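Local structure of O-methyltransferase (Bacillus halodurans, 2GPY) at residues B[57-62]-B[125-130]. The protein is a putative O-methyltransferase with a Rossmann-like fold, which probably transfers a methyl group from S-adenosylmethionine to a hydroxyl group of a substrate not yet identified. Sequence-based numbering, arbitrary orientation.
Sequences RILEIG and PLFDVL
Leu59 packs against Phe127 in the buried part of this contact between two parallel strands. Leu59 CB sits over the centre of the Phe127 ring, 3.5 Å from the centroid, in a CH-pi contact. Near the opposite face lies the guanidinium of Arg57. Arg57 CZ is 4.5 Å from the centroid of the Phe127 ring, an off-centre cation-pi pair. With chi1 at 172°, Leu59 CG lies opposite the backbone N, which carries Leu59 CD2 to Leu130 CD1, 3.8 Å away. Leu59 and Leu130 run alongside each other in the same direction. Ile58 and Val129 do likewise on the other face of the sheet.

The backbone bond from Leu59 N to Val129 O is nearly straight at 2.9 Å. At Arg57, two residues earlier, the pairing is less regular. Arg57 O accepts Asp128 N, and Val129 N only weakly, where segment 125-130 bends at Asp128. Asp128 OD2 takes Arg57 N (3.0 Å) on its anti side and also bonds Ala56 N. OD1 forms a salt bridge with Arg151.

The looser end is at Pro125 and Leu126, which are exposed. Here the Arg57 chain bends at chi3 (51°) and reaches two carbonyls. Arg57 NE donates to Leu126 O at 3.2 Å, in the guanidinium plane. Arg57 NH2 donates to Pro125 O at 3.1 Å. Both donors stand above the carbonyl planes. Pro125 CD lies over one guanidinium face.

The two strands are neighbours in the middle of the 3-2-1-4-5-7-6 sheet characteristic of class I methyltransferases. Strand 80-85 flanks 57-61 on its other edge. Helix 67-75 packs on Ile58, while Tyr146 of helix 139-146 touches Leu59, Ile61 and Leu130 on the opposite face.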
# COMPACT_ATOMS: atom_id res chain seq x y z
N ARG B 57 -4.62 6.96 -13.25
CA ARG B 57 -5.55 6.28 -14.17
C ARG B 57 -5.93 4.94 -13.56
O ARG B 57 -5.05 4.12 -13.26
CB ARG B 57 -4.90 6.06 -15.54
CG ARG B 57 -4.59 7.35 -16.35
CD ARG B 57 -3.92 7.03 -17.68
NE ARG B 57 -4.66 6.02 -18.45
CZ ARG B 57 -5.87 6.18 -18.99
NH1 ARG B 57 -6.54 7.33 -18.86
NH2 ARG B 57 -6.42 5.18 -19.66
N ILE B 58 -7.23 4.72 -13.35
CA ILE B 58 -7.74 3.49 -12.70
C ILE B 58 -8.74 2.84 -13.65
O ILE B 58 -9.61 3.52 -14.24
CB ILE B 58 -8.43 3.83 -11.38
CG1 ILE B 58 -7.44 4.52 -10.43
CG2 ILE B 58 -9.09 2.55 -10.73
CD1 ILE B 58 -8.11 5.28 -9.24
N LEU B 59 -8.61 1.53 -13.82
CA LEU B 59 -9.60 0.73 -14.56
C LEU B 59 -10.31 -0.22 -13.59
O LEU B 59 -9.67 -0.94 -12.81
CB LEU B 59 -8.91 -0.06 -15.68
CG LEU B 59 -9.82 -1.07 -16.40
CD1 LEU B 59 -10.99 -0.37 -17.12
CD2 LEU B 59 -9.00 -1.89 -17.35
N GLU B 60 -11.63 -0.22 -13.63
CA GLU B 60 -12.42 -1.08 -12.77
C GLU B 60 -13.31 -1.98 -13.60
O GLU B 60 -13.96 -1.50 -14.53
CB GLU B 60 -13.30 -0.23 -11.84
CG GLU B 60 -14.47 -0.98 -11.20
CD GLU B 60 -15.27 -0.06 -10.31
OE1 GLU B 60 -16.00 0.81 -10.83
OE2 GLU B 60 -15.09 -0.17 -9.07
N ILE B 61 -13.35 -3.26 -13.26
CA ILE B 61 -14.24 -4.17 -13.96
C ILE B 61 -15.38 -4.50 -13.01
O ILE B 61 -15.16 -5.14 -11.98
CB ILE B 61 -13.53 -5.48 -14.35
CG1 ILE B 61 -12.17 -5.19 -15.04
CG2 ILE B 61 -14.48 -6.38 -15.19
CD1 ILE B 61 -12.22 -4.33 -16.30
N GLY B 62 -16.59 -4.06 -13.37
CA GLY B 62 -17.76 -4.31 -12.54
C GLY B 62 -18.19 -3.08 -11.77
O GLY B 62 -18.01 -3.01 -10.56
N PRO B 125 -4.39 4.55 -22.77
CA PRO B 125 -3.06 4.53 -22.16
C PRO B 125 -3.07 3.54 -21.00
O PRO B 125 -4.14 3.22 -20.47
CB PRO B 125 -2.89 5.96 -21.63
CG PRO B 125 -3.94 6.78 -22.30
CD PRO B 125 -5.06 5.85 -22.63
N LEU B 126 -1.89 3.05 -20.62
CA LEU B 126 -1.78 2.09 -19.52
C LEU B 126 -2.37 2.67 -18.23
O LEU B 126 -2.33 3.87 -18.00
CB LEU B 126 -0.32 1.67 -19.30
CG LEU B 126 0.41 0.87 -20.39
CD1 LEU B 126 1.86 0.68 -20.02
CD2 LEU B 126 -0.26 -0.49 -20.66
N PHE B 127 -2.93 1.78 -17.41
CA PHE B 127 -3.52 2.13 -16.14
C PHE B 127 -2.51 1.92 -15.00
O PHE B 127 -1.64 1.08 -15.10
CB PHE B 127 -4.78 1.27 -15.94
CG PHE B 127 -5.89 1.62 -16.89
CD1 PHE B 127 -6.76 2.67 -16.61
CD2 PHE B 127 -6.04 0.92 -18.10
CE1 PHE B 127 -7.81 3.02 -17.51
CE2 PHE B 127 -7.08 1.25 -19.01
CZ PHE B 127 -7.96 2.31 -18.71
N ASP B 128 -2.63 2.73 -13.95
CA ASP B 128 -1.83 2.58 -12.74
C ASP B 128 -2.44 1.55 -11.82
O ASP B 128 -1.75 0.98 -11.00
CB ASP B 128 -1.76 3.91 -11.99
CG ASP B 128 -1.14 5.00 -12.83
OD1 ASP B 128 -0.03 4.77 -13.30
OD2 ASP B 128 -1.81 6.05 -13.08
N VAL B 129 -3.76 1.35 -11.93
CA VAL B 129 -4.49 0.45 -11.03
C VAL B 129 -5.56 -0.27 -11.85
O VAL B 129 -6.26 0.37 -12.64
CB VAL B 129 -5.20 1.24 -9.86
CG1 VAL B 129 -6.15 0.30 -9.04
CG2 VAL B 129 -4.20 1.95 -8.93
N LEU B 130 -5.71 -1.58 -11.62
CA LEU B 130 -6.83 -2.37 -12.10
C LEU B 130 -7.55 -2.88 -10.87
O LEU B 130 -6.92 -3.45 -9.98
CB LEU B 130 -6.31 -3.58 -12.93
CG LEU B 130 -7.35 -4.64 -13.30
CD1 LEU B 130 -8.51 -4.00 -14.19
CD2 LEU B 130 -6.74 -5.88 -14.00